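Local coordinates for hypothetical protein APE0525 (Aeropyrum pernix, PDB 2CX0) that is of unknown function but carries a PUA domain and so probably binds RNA, perhaps in connection with translation initiation, at residues A11-R16 with V48-D53; G55-I60 with D173-L178; V95-G100 with V129-H134; L111-V116 with G162-R167. All blocks are in the same frame, centred on the assembly; numbering follows the deposited sequence.

Contact 1: A11-R16 with V48-D53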
# COMPACT_ATOMS: atom_id res chain seq x y z
N ALA A 11 -12.36 -7.75 16.29
CA ALA A 11 -11.04 -8.32 16.15
C ALA A 11 -10.35 -8.39 17.49
O ALA A 11 -10.37 -7.42 18.24
CB ALA A 11 -10.13 -7.49 15.11
N ARG A 12 -9.75 -9.55 17.77
CA ARG A 12 -8.97 -9.73 19.01
C ARG A 12 -7.52 -9.47 18.60
O ARG A 12 -6.99 -10.09 17.65
CB ARG A 12 -9.12 -11.16 19.52
CG ARG A 12 -10.48 -11.32 20.19
CD ARG A 12 -10.95 -12.76 20.30
NE ARG A 12 -12.41 -12.85 20.50
CZ ARG A 12 -13.05 -12.54 21.64
NH1 ARG A 12 -12.34 -12.13 22.68
NH2 ARG A 12 -14.38 -12.63 21.76
N LEU A 13 -6.87 -8.56 19.33
CA LEU A 13 -5.51 -8.17 18.98
C LEU A 13 -4.43 -8.62 19.97
O LEU A 13 -4.66 -8.69 21.15
CB LEU A 13 -5.45 -6.66 18.85
CG LEU A 13 -5.73 -5.99 17.51
CD1 LEU A 13 -7.07 -6.34 17.02
CD2 LEU A 13 -5.61 -4.50 17.70
N GLU A 14 -3.26 -8.92 19.42
CA GLU A 14 -2.06 -9.29 20.17
C GLU A 14 -0.96 -8.41 19.60
O GLU A 14 -0.74 -8.45 18.39
CB GLU A 14 -1.67 -10.74 19.94
CG GLU A 14 -2.39 -11.71 20.80
CD GLU A 14 -1.69 -13.04 20.83
OE1 GLU A 14 -1.36 -13.55 19.73
OE2 GLU A 14 -1.48 -13.58 21.94
N ALA A 15 -0.28 -7.60 20.42
CA ALA A 15 0.77 -6.71 19.92
C ALA A 15 2.07 -6.98 20.66
O ALA A 15 2.04 -7.43 21.80
CB ALA A 15 0.35 -5.25 20.15
N ARG A 16 3.21 -6.74 20.02
CA ARG A 16 4.51 -6.91 20.69
C ARG A 16 5.52 -6.04 19.95
O ARG A 16 5.32 -5.66 18.81
CB ARG A 16 4.99 -8.37 20.70
CG ARG A 16 5.36 -8.91 19.35
CD ARG A 16 5.96 -10.29 19.48
NE ARG A 16 6.35 -10.91 18.20
CZ ARG A 16 7.43 -10.58 17.51
NH1 ARG A 16 8.25 -9.62 17.94
NH2 ARG A 16 7.73 -11.26 16.42
N VAL A 48 1.40 -6.06 15.21
CA VAL A 48 0.03 -6.27 15.69
C VAL A 48 -0.62 -7.42 14.90
O VAL A 48 -0.64 -7.41 13.67
CB VAL A 48 -0.81 -5.03 15.45
CG1 VAL A 48 -2.23 -5.26 15.88
CG2 VAL A 48 -0.15 -3.85 16.18
N LYS A 49 -1.09 -8.43 15.61
CA LYS A 49 -1.78 -9.57 14.98
C LYS A 49 -3.27 -9.43 15.35
O LYS A 49 -3.60 -9.28 16.53
CB LYS A 49 -1.27 -10.87 15.53
CG LYS A 49 0.02 -11.35 14.90
CD LYS A 49 0.32 -12.80 15.30
CE LYS A 49 1.26 -12.88 16.50
NZ LYS A 49 1.36 -14.31 17.04
N ALA A 50 -4.16 -9.48 14.36
CA ALA A 50 -5.58 -9.31 14.67
C ALA A 50 -6.32 -10.52 14.14
O ALA A 50 -6.12 -10.90 12.96
CB ALA A 50 -6.11 -8.06 13.96
N ARG A 51 -7.16 -11.11 14.98
CA ARG A 51 -7.94 -12.24 14.54
C ARG A 51 -9.39 -11.84 14.48
O ARG A 51 -9.92 -11.35 15.46
CB ARG A 51 -7.77 -13.42 15.46
CG ARG A 51 -8.55 -14.67 14.99
CD ARG A 51 -8.15 -15.95 15.82
NE ARG A 51 -8.41 -15.75 17.25
CZ ARG A 51 -9.62 -15.78 17.82
NH1 ARG A 51 -10.70 -16.04 17.10
NH2 ARG A 51 -9.74 -15.51 19.11
N THR A 52 -10.01 -12.03 13.32
CA THR A 52 -11.42 -11.68 13.09
C THR A 52 -12.14 -12.98 12.74
O THR A 52 -11.52 -14.05 12.78
CB THR A 52 -11.57 -10.85 11.84
OG1 THR A 52 -11.14 -11.64 10.70
CG2 THR A 52 -10.75 -9.57 11.92
N ASP A 53 -13.43 -12.86 12.39
CA ASP A 53 -14.30 -13.98 11.95
C ASP A 53 -13.69 -14.93 10.89
O ASP A 53 -13.78 -16.15 10.97
CB ASP A 53 -15.55 -13.44 11.25
CG ASP A 53 -16.70 -13.32 12.17
OD1 ASP A 53 -16.56 -13.80 13.31
OD2 ASP A 53 -17.74 -12.74 11.73
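The side chains of R12 and R51 run side by side, pointing the same way, with their guanidinium planes 6° apart, on one face of an antiparallel beta sheet. R51 NH2 approaches R12 CD at 3.2 Å, obliquely to both planes. R51 bends at chi3 (59°), which turns NH2 toward CD of the extended R12 chain. Both carry positive charge, so the pairing is probably not attractive in itself. E14 and K49 share this face. Their salt bridge is long, with E14 OE1 3.9 Å from K49 NZ.

R12 with R51 and E14 with K49 are the hydrogen-bonded pairs of neighbouring strands 9-17 and 45-51. L13 with A50 and A15 with V48 are the non-hydrogen-bonded pairs, on the other face. There L13 CD1 packs on A50 CB at 3.6 Å, and CD2 touches V48 CG1 at 3.9 Å. Replacing L13 with alanine would remove both methyl contacts and would probably leave a gap beside A50 and V48. L13 also touches L3 of strand 2-5.

Each hydrogen-bonded pair makes two backbone bonds. The bond from K49 N to E14 O measures 2.8 Å and is almost straight, 178° at the hydrogen.

Contact 2: G55-I60 with D173-L178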
# COMPACT_ATOMS: atom_id res chain seq x y z
N GLY A 55 -10.40 -14.76 9.65
CA GLY A 55 -9.02 -15.12 9.72
C GLY A 55 -8.09 -14.15 10.42
O GLY A 55 -8.52 -13.37 11.28
N GLU A 56 -6.81 -14.21 10.03
CA GLU A 56 -5.81 -13.42 10.71
C GLU A 56 -5.08 -12.39 9.86
O GLU A 56 -4.84 -12.63 8.68
CB GLU A 56 -4.79 -14.40 11.34
CG GLU A 56 -5.42 -15.24 12.46
CD GLU A 56 -4.47 -15.52 13.63
OE1 GLU A 56 -3.65 -14.62 13.99
OE2 GLU A 56 -4.56 -16.63 14.20
N TYR A 57 -4.80 -11.23 10.45
CA TYR A 57 -4.07 -10.15 9.76
C TYR A 57 -2.87 -9.81 10.63
O TYR A 57 -2.96 -9.83 11.86
CB TYR A 57 -4.93 -8.86 9.66
CG TYR A 57 -6.25 -9.04 8.92
CD1 TYR A 57 -7.33 -9.75 9.50
CD2 TYR A 57 -6.40 -8.52 7.65
CE1 TYR A 57 -8.52 -9.93 8.82
CE2 TYR A 57 -7.59 -8.69 6.94
CZ TYR A 57 -8.64 -9.39 7.53
OH TYR A 57 -9.79 -9.54 6.80
N GLU A 58 -1.75 -9.47 10.01
CA GLU A 58 -0.56 -9.07 10.80
C GLU A 58 -0.13 -7.77 10.17
O GLU A 58 0.02 -7.69 8.94
CB GLU A 58 0.56 -10.07 10.66
CG GLU A 58 0.36 -11.25 11.55
CD GLU A 58 1.57 -12.16 11.58
OE1 GLU A 58 2.72 -11.64 11.50
OE2 GLU A 58 1.36 -13.38 11.68
N ILE A 59 0.06 -6.77 11.01
CA ILE A 59 0.44 -5.45 10.55
C ILE A 59 1.57 -4.83 11.39
O ILE A 59 1.55 -4.91 12.63
CB ILE A 59 -0.75 -4.46 10.67
CG1 ILE A 59 -1.93 -4.91 9.75
CG2 ILE A 59 -0.30 -3.06 10.24
CD1 ILE A 59 -3.19 -4.01 10.04
N ILE A 60 2.54 -4.20 10.73
CA ILE A 60 3.59 -3.58 11.49
C ILE A 60 3.20 -2.13 11.71
O ILE A 60 2.84 -1.44 10.75
CB ILE A 60 4.90 -3.66 10.73
CG1 ILE A 60 5.39 -5.14 10.78
CG2 ILE A 60 5.95 -2.68 11.36
CD1 ILE A 60 6.60 -5.39 9.85
N ASP A 173 -10.84 -1.89 1.34
CA ASP A 173 -10.75 -3.33 1.44
C ASP A 173 -10.69 -3.74 2.95
O ASP A 173 -10.68 -2.90 3.84
CB ASP A 173 -9.61 -3.94 0.54
CG ASP A 173 -8.17 -3.68 1.05
OD1 ASP A 173 -7.93 -3.26 2.22
OD2 ASP A 173 -7.25 -3.93 0.19
N ALA A 174 -10.73 -5.05 3.22
CA ALA A 174 -10.75 -5.53 4.58
C ALA A 174 -9.55 -5.06 5.40
O ALA A 174 -9.73 -4.64 6.57
CB ALA A 174 -10.83 -7.04 4.58
N LEU A 175 -8.36 -5.12 4.80
CA LEU A 175 -7.17 -4.66 5.52
C LEU A 175 -7.28 -3.14 5.80
O LEU A 175 -6.91 -2.67 6.90
CB LEU A 175 -5.88 -4.96 4.73
CG LEU A 175 -4.56 -4.31 5.23
CD1 LEU A 175 -4.19 -4.87 6.62
CD2 LEU A 175 -3.45 -4.63 4.30
N TRP A 176 -7.82 -2.39 4.80
CA TRP A 176 -7.95 -0.95 4.96
C TRP A 176 -8.86 -0.65 6.17
O TRP A 176 -8.52 0.23 7.01
CB TRP A 176 -8.59 -0.33 3.70
CG TRP A 176 -8.53 1.16 3.77
CD1 TRP A 176 -7.47 1.94 3.47
CD2 TRP A 176 -9.55 2.01 4.27
NE1 TRP A 176 -7.75 3.26 3.77
CE2 TRP A 176 -9.03 3.33 4.26
CE3 TRP A 176 -10.86 1.79 4.73
CZ2 TRP A 176 -9.77 4.44 4.69
CZ3 TRP A 176 -11.61 2.90 5.15
CH2 TRP A 176 -11.06 4.20 5.13
N GLU A 177 -9.98 -1.37 6.28
CA GLU A 177 -10.92 -1.10 7.37
C GLU A 177 -10.31 -1.46 8.71
O GLU A 177 -10.45 -0.73 9.67
CB GLU A 177 -12.25 -1.86 7.17
CG GLU A 177 -13.07 -1.37 5.95
CD GLU A 177 -13.63 0.06 6.08
OE1 GLU A 177 -13.53 0.73 7.14
OE2 GLU A 177 -14.19 0.53 5.09
N LEU A 178 -9.66 -2.61 8.76
CA LEU A 178 -9.01 -3.01 9.98
C LEU A 178 -7.93 -1.95 10.38
O LEU A 178 -7.83 -1.54 11.57
CB LEU A 178 -8.38 -4.39 9.75
CG LEU A 178 -7.43 -4.76 10.91
CD1 LEU A 178 -8.22 -4.88 12.24
CD2 LEU A 178 -6.76 -6.11 10.54
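Y57 and L178 make the tight part of this contact, where helix 174-183 packs against strand 56-62. One methyl makes the closest approaches. L178 CD2 sits 3.4 Å from Y57 CG, and at the same distance from Y57 CB. It approaches the ring obliquely, at the root of the side chain. The L178 side chain starts opposite its own backbone N (chi1 169°), and the branch reaches across to the strand.

I59 continues the apolar patch. Its CD1 meets L175 CD1 at 3.7 Å and also touches L178 CD2, more loosely, at 4.2 Å. I59 and L178 are both buried.

The looser side lies where Y57 faces L175: the ring atom Y57 CD2 is 4.4 Å from L175 CD1. Y57 OH still touches A174 CB, at 3.5 Å. Y57, A174 and L175 are all partly exposed. On the strand, E56 and E58 point away from the helix and are exposed. An alanine in place of Y57 would lose the ring beside L178 CD2 and would probably leave that methyl and A174 CB poorly covered.

D173 holds the helix start as its N-cap, with OD1 accepting from W176 N at 2.7 Å. Its other carboxylate oxygen, OD2, accepts from R170 N. The axes of 56-60 and 174-178 come within 10.4 Å and cross at -61°. This is a helix laid across one face of an antiparallel sheet, here joining the C-terminal helix to the N-terminal antiparallel sheet.

Contact 3: V95-G100 with V129-H134. With SO4 (sulfate ion), chain B.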
# COMPACT_ATOMS: atom_id res chain seq x y z
N VAL A 95 1.28 6.42 -10.02
CA VAL A 95 0.54 6.55 -11.27
C VAL A 95 -0.67 7.36 -10.92
O VAL A 95 -1.37 7.03 -9.95
CB VAL A 95 0.12 5.15 -11.79
CG1 VAL A 95 -0.76 5.28 -13.02
CG2 VAL A 95 1.40 4.31 -12.12
N LEU A 96 -0.92 8.42 -11.69
CA LEU A 96 -2.05 9.28 -11.44
C LEU A 96 -3.17 8.78 -12.31
O LEU A 96 -2.93 8.36 -13.47
CB LEU A 96 -1.70 10.71 -11.81
CG LEU A 96 -0.43 11.22 -11.13
CD1 LEU A 96 -0.14 12.67 -11.58
CD2 LEU A 96 -0.60 11.13 -9.61
N VAL A 97 -4.39 8.81 -11.78
CA VAL A 97 -5.55 8.24 -12.49
C VAL A 97 -6.72 9.21 -12.54
O VAL A 97 -6.84 10.12 -11.70
CB VAL A 97 -6.03 6.89 -11.84
CG1 VAL A 97 -4.85 5.94 -11.62
CG2 VAL A 97 -6.77 7.15 -10.41
N ASP A 98 -7.60 8.99 -13.52
CA ASP A 98 -8.78 9.82 -13.67
C ASP A 98 -9.85 9.47 -12.63
O ASP A 98 -9.71 8.51 -11.88
CB ASP A 98 -9.31 9.79 -15.12
CG ASP A 98 -9.77 8.43 -15.61
OD1 ASP A 98 -10.19 7.57 -14.84
OD2 ASP A 98 -9.75 8.22 -16.84
N LYS A 99 -10.92 10.27 -12.56
CA LYS A 99 -11.94 10.05 -11.56
C LYS A 99 -12.62 8.68 -11.66
O LYS A 99 -12.81 8.01 -10.69
CB LYS A 99 -13.04 11.16 -11.61
CG LYS A 99 -14.17 10.92 -10.61
CD LYS A 99 -15.28 12.00 -10.76
CE LYS A 99 -14.88 13.32 -10.12
NZ LYS A 99 -16.06 14.28 -10.13
N GLY A 100 -13.01 8.28 -12.87
CA GLY A 100 -13.65 6.96 -13.01
C GLY A 100 -12.71 5.82 -12.54
O GLY A 100 -13.18 4.83 -11.94
N VAL A 129 4.14 0.24 -6.58
CA VAL A 129 3.76 1.61 -6.85
C VAL A 129 2.40 1.89 -6.24
O VAL A 129 1.67 0.94 -5.86
CB VAL A 129 3.66 1.91 -8.36
CG1 VAL A 129 5.03 1.65 -9.04
CG2 VAL A 129 2.49 1.00 -9.05
N ALA A 130 2.03 3.17 -6.14
CA ALA A 130 0.73 3.55 -5.62
C ALA A 130 -0.04 4.27 -6.71
O ALA A 130 0.59 4.99 -7.51
CB ALA A 130 0.85 4.53 -4.39
N ALA A 131 -1.36 4.09 -6.75
CA ALA A 131 -2.20 4.80 -7.71
C ALA A 131 -2.92 5.92 -6.94
O ALA A 131 -3.57 5.65 -5.93
CB ALA A 131 -3.23 3.88 -8.33
N LEU A 132 -2.85 7.15 -7.49
CA LEU A 132 -3.47 8.30 -6.80
C LEU A 132 -4.47 9.00 -7.72
O LEU A 132 -4.22 9.20 -8.94
CB LEU A 132 -2.41 9.38 -6.47
CG LEU A 132 -1.59 9.23 -5.18
CD1 LEU A 132 -0.94 7.81 -5.11
CD2 LEU A 132 -0.44 10.32 -5.25
N TYR A 133 -5.58 9.41 -7.15
CA TYR A 133 -6.57 10.19 -7.95
C TYR A 133 -5.81 11.50 -8.26
O TYR A 133 -5.34 12.17 -7.33
CB TYR A 133 -7.79 10.48 -7.07
CG TYR A 133 -8.80 11.41 -7.73
CD1 TYR A 133 -8.95 11.42 -9.13
CD2 TYR A 133 -9.62 12.23 -6.97
CE1 TYR A 133 -9.94 12.26 -9.75
CE2 TYR A 133 -10.59 13.06 -7.57
CZ TYR A 133 -10.75 13.07 -8.94
OH TYR A 133 -11.73 13.89 -9.46
N HIS A 134 -5.69 11.86 -9.54
CA HIS A 134 -4.91 13.03 -9.92
C HIS A 134 -5.32 14.38 -9.32
O HIS A 134 -4.47 15.14 -8.91
CB HIS A 134 -4.86 13.18 -11.44
CG HIS A 134 -6.07 13.85 -12.02
ND1 HIS A 134 -6.12 15.22 -12.23
CD2 HIS A 134 -7.29 13.37 -12.36
CE1 HIS A 134 -7.33 15.54 -12.67
NE2 HIS A 134 -8.06 14.45 -12.75
S SO4 B . -11.64 13.06 -14.94
O1 SO4 B . -12.09 12.01 -15.86
O2 SO4 B . -12.84 13.79 -14.48
O3 SO4 B . -10.85 12.60 -13.77
O4 SO4 B . -10.83 14.00 -15.70
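V97 and H134 close a ladder of four backbone hydrogen bonds between strands 93-97 and 128-133, which run parallel. V95 N donates to A130 O, and V95 O accepts from L132 N. V97 N then donates to L132 O. The last bond, H134 N to V97 O, is 3.0 Å long and nearly straight at 173°. V97 O also lies at the edges of both the Y133 and H134 rings, in their planes.

Apolar contacts are lighter. L96 CD2 packs on L132 CB at 4.0 Å. V97 CG1 lies 4.2 Å from A131 CB, on the side that L111 also covers.

Past the strand, Y133 and K99 run alongside each other. The tyrosine CG is anti to its backbone N (chi1 173°), which sends the ring out along the start of the helix. Its OH comes within 3.3 Å of K99 CE, and its CE1 lies 3.5 Å from K99 CA.

The polar end of the contact holds a sulfate, probably from the crystallisation liquor. K99 N donates to sulfate O3 at 2.6 Å. H134 NE2 is 3.5 Å from the same oxygen, which lies in the plane of its ring. D98 is the N-cap of helix 99-107, and its OD1 accepts from A101 N.

A helix N-terminus presenting backbone N-H to an anion is a common way to bind sulfate or phosphate. Here the helix follows strand 93-97, which pairs in parallel with 128-133 in the mixed sheet of the PUA fold.

Contact 4: L111-V116 with G162-R167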
# COMPACT_ATOMS: atom_id res chain seq x y z
N LEU A 111 -5.89 -1.61 -12.02
CA LEU A 111 -5.80 -0.37 -12.79
C LEU A 111 -5.44 -0.65 -14.26
O LEU A 111 -4.40 -1.20 -14.56
CB LEU A 111 -4.78 0.62 -12.17
CG LEU A 111 -4.44 1.88 -12.99
CD1 LEU A 111 -5.76 2.74 -13.19
CD2 LEU A 111 -3.30 2.69 -12.24
N MSE A 112 -6.35 -0.32 -15.17
CA MSE A 112 -6.05 -0.48 -16.59
C MSE A 112 -5.46 0.84 -17.15
O MSE A 112 -5.76 1.95 -16.70
CB MSE A 112 -7.33 -0.85 -17.32
CG MSE A 112 -8.17 -1.91 -16.60
SE MSE A 112 -7.24 -3.58 -16.43
CE MSE A 112 -7.37 -4.02 -18.18
N ILE A 113 -4.61 0.70 -18.16
CA ILE A 113 -3.95 1.80 -18.80
C ILE A 113 -4.84 2.99 -19.22
O ILE A 113 -4.45 4.16 -19.08
CB ILE A 113 -3.18 1.27 -20.02
CG1 ILE A 113 -2.04 0.35 -19.53
CG2 ILE A 113 -2.59 2.49 -20.86
CD1 ILE A 113 -1.48 -0.57 -20.69
N PRO A 114 -6.06 2.72 -19.72
CA PRO A 114 -6.90 3.85 -20.12
C PRO A 114 -7.29 4.79 -18.99
O PRO A 114 -7.67 5.91 -19.27
CB PRO A 114 -8.12 3.18 -20.74
CG PRO A 114 -7.56 1.90 -21.31
CD PRO A 114 -6.65 1.43 -20.13
N GLY A 115 -7.24 4.34 -17.73
CA GLY A 115 -7.57 5.23 -16.60
C GLY A 115 -6.35 6.00 -16.11
O GLY A 115 -6.44 6.83 -15.20
N VAL A 116 -5.18 5.77 -16.72
CA VAL A 116 -3.99 6.48 -16.28
C VAL A 116 -3.83 7.81 -16.99
O VAL A 116 -3.96 7.87 -18.21
CB VAL A 116 -2.71 5.60 -16.53
CG1 VAL A 116 -1.43 6.44 -16.22
CG2 VAL A 116 -2.78 4.31 -15.66
N GLY A 162 -5.28 -2.65 -21.49
CA GLY A 162 -4.38 -3.57 -20.78
C GLY A 162 -4.19 -3.15 -19.32
O GLY A 162 -4.49 -2.01 -18.96
N ARG A 163 -3.65 -4.06 -18.50
CA ARG A 163 -3.44 -3.78 -17.11
C ARG A 163 -2.15 -2.97 -16.86
O ARG A 163 -1.07 -3.29 -17.37
CB ARG A 163 -3.41 -5.09 -16.30
CG ARG A 163 -3.52 -4.91 -14.73
CD ARG A 163 -4.14 -6.20 -14.15
NE ARG A 163 -3.14 -7.25 -14.14
CZ ARG A 163 -3.38 -8.49 -13.74
NH1 ARG A 163 -4.60 -8.84 -13.35
NH2 ARG A 163 -2.38 -9.32 -13.61
N ALA A 164 -2.28 -1.90 -16.10
CA ALA A 164 -1.13 -1.08 -15.76
C ALA A 164 -0.56 -1.50 -14.39
O ALA A 164 0.69 -1.61 -14.21
CB ALA A 164 -1.55 0.42 -15.72
N VAL A 165 -1.46 -1.69 -13.42
CA VAL A 165 -1.02 -2.05 -12.04
C VAL A 165 -1.96 -3.10 -11.46
O VAL A 165 -3.20 -2.97 -11.50
CB VAL A 165 -1.07 -0.81 -11.08
CG1 VAL A 165 -0.65 -1.17 -9.63
CG2 VAL A 165 -0.19 0.36 -11.69
N ARG A 166 -1.36 -4.14 -10.90
CA ARG A 166 -2.11 -5.21 -10.29
C ARG A 166 -2.38 -4.78 -8.86
O ARG A 166 -1.46 -4.49 -8.07
CB ARG A 166 -1.31 -6.54 -10.36
CG ARG A 166 -2.00 -7.70 -9.67
CD ARG A 166 -1.46 -9.05 -10.12
NE ARG A 166 -0.01 -9.14 -10.09
CZ ARG A 166 0.70 -9.35 -8.98
NH1 ARG A 166 0.06 -9.47 -7.82
NH2 ARG A 166 2.04 -9.46 -9.03
N ARG A 167 -3.67 -4.76 -8.52
CA ARG A 167 -4.09 -4.37 -7.18
C ARG A 167 -3.55 -5.30 -6.05
O ARG A 167 -3.60 -6.53 -6.20
CB ARG A 167 -5.66 -4.33 -7.13
CG ARG A 167 -6.19 -4.22 -5.67
CD ARG A 167 -7.53 -4.95 -5.49
NE ARG A 167 -7.34 -6.41 -5.59
CZ ARG A 167 -7.76 -7.18 -6.59
NH1 ARG A 167 -8.43 -6.67 -7.61
NH2 ARG A 167 -7.48 -8.48 -6.57
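A classic beta bulge joins short strand 111-112 to strand 163-170 at one edge of the PUA domain sheet. A164 and V165 both face L111. L111 O therefore takes two backbone donors: A164 N at 2.7 Å and V165 N at 3.2 Å. The shorter bond lies in the carbonyl plane, and the longer one is tilted from it. L111 N returns a bond to V165 O. Beyond the bulge the pairing shifts by one residue, and M112 pairs with R163. The chain of 163-170 turns a corner at A164.

A164 points its CB at the other segment. The methyl packs against I113 CG1 at 3.8 Å and V116 CG2 at 4.1 Å. L152 of helix 149-158 touches both A164 and I113. L111 and V165 lie together on one face of the sheet, where L111 CD2 lies 3.9 Å from V165 CG2.

M112 is a selenomethionine. Bends at chi2 (-63°) and chi3 (-72°) fold its end back over G162 and R163. CE comes to 3.5 Å from G162 C, and SE touches R163 CB. The guanidinium of R163 reaches away to a salt bridge with E146.

G162 has backbone angles that would jam a CB against the preceding carbonyl oxygen. A CB there would also crowd I113. The 3-10 turn of residues 113-115 is tied to this glycine: I113 N donates to G162 O at 2.8 Å, close to straight at 166°.

How the contacts relate
Contacts 1 and 2 share the N-terminal antiparallel sheet, where strands 45-51 and 56-62 are neighbours. A50 N to Y57 O is a probable hydrogen bond between them. Contacts 3 and 4 belong to the PUA sheet and also touch, with a probable hydrogen bond from D98 N to G115 O. Contact 1 has its charged side chains largely exposed and its alanines A11 and A50 buried. Contact 2 is apolar side-chain packing of helix on strand. Contacts 1, 3 and 4 all rest on backbone bonds: regular antiparallel, parallel and bulged antiparallel in turn. Contacts 3 and 4 set more buried apolar residues beside them. Contact 3 also has a polar end at the sulfate.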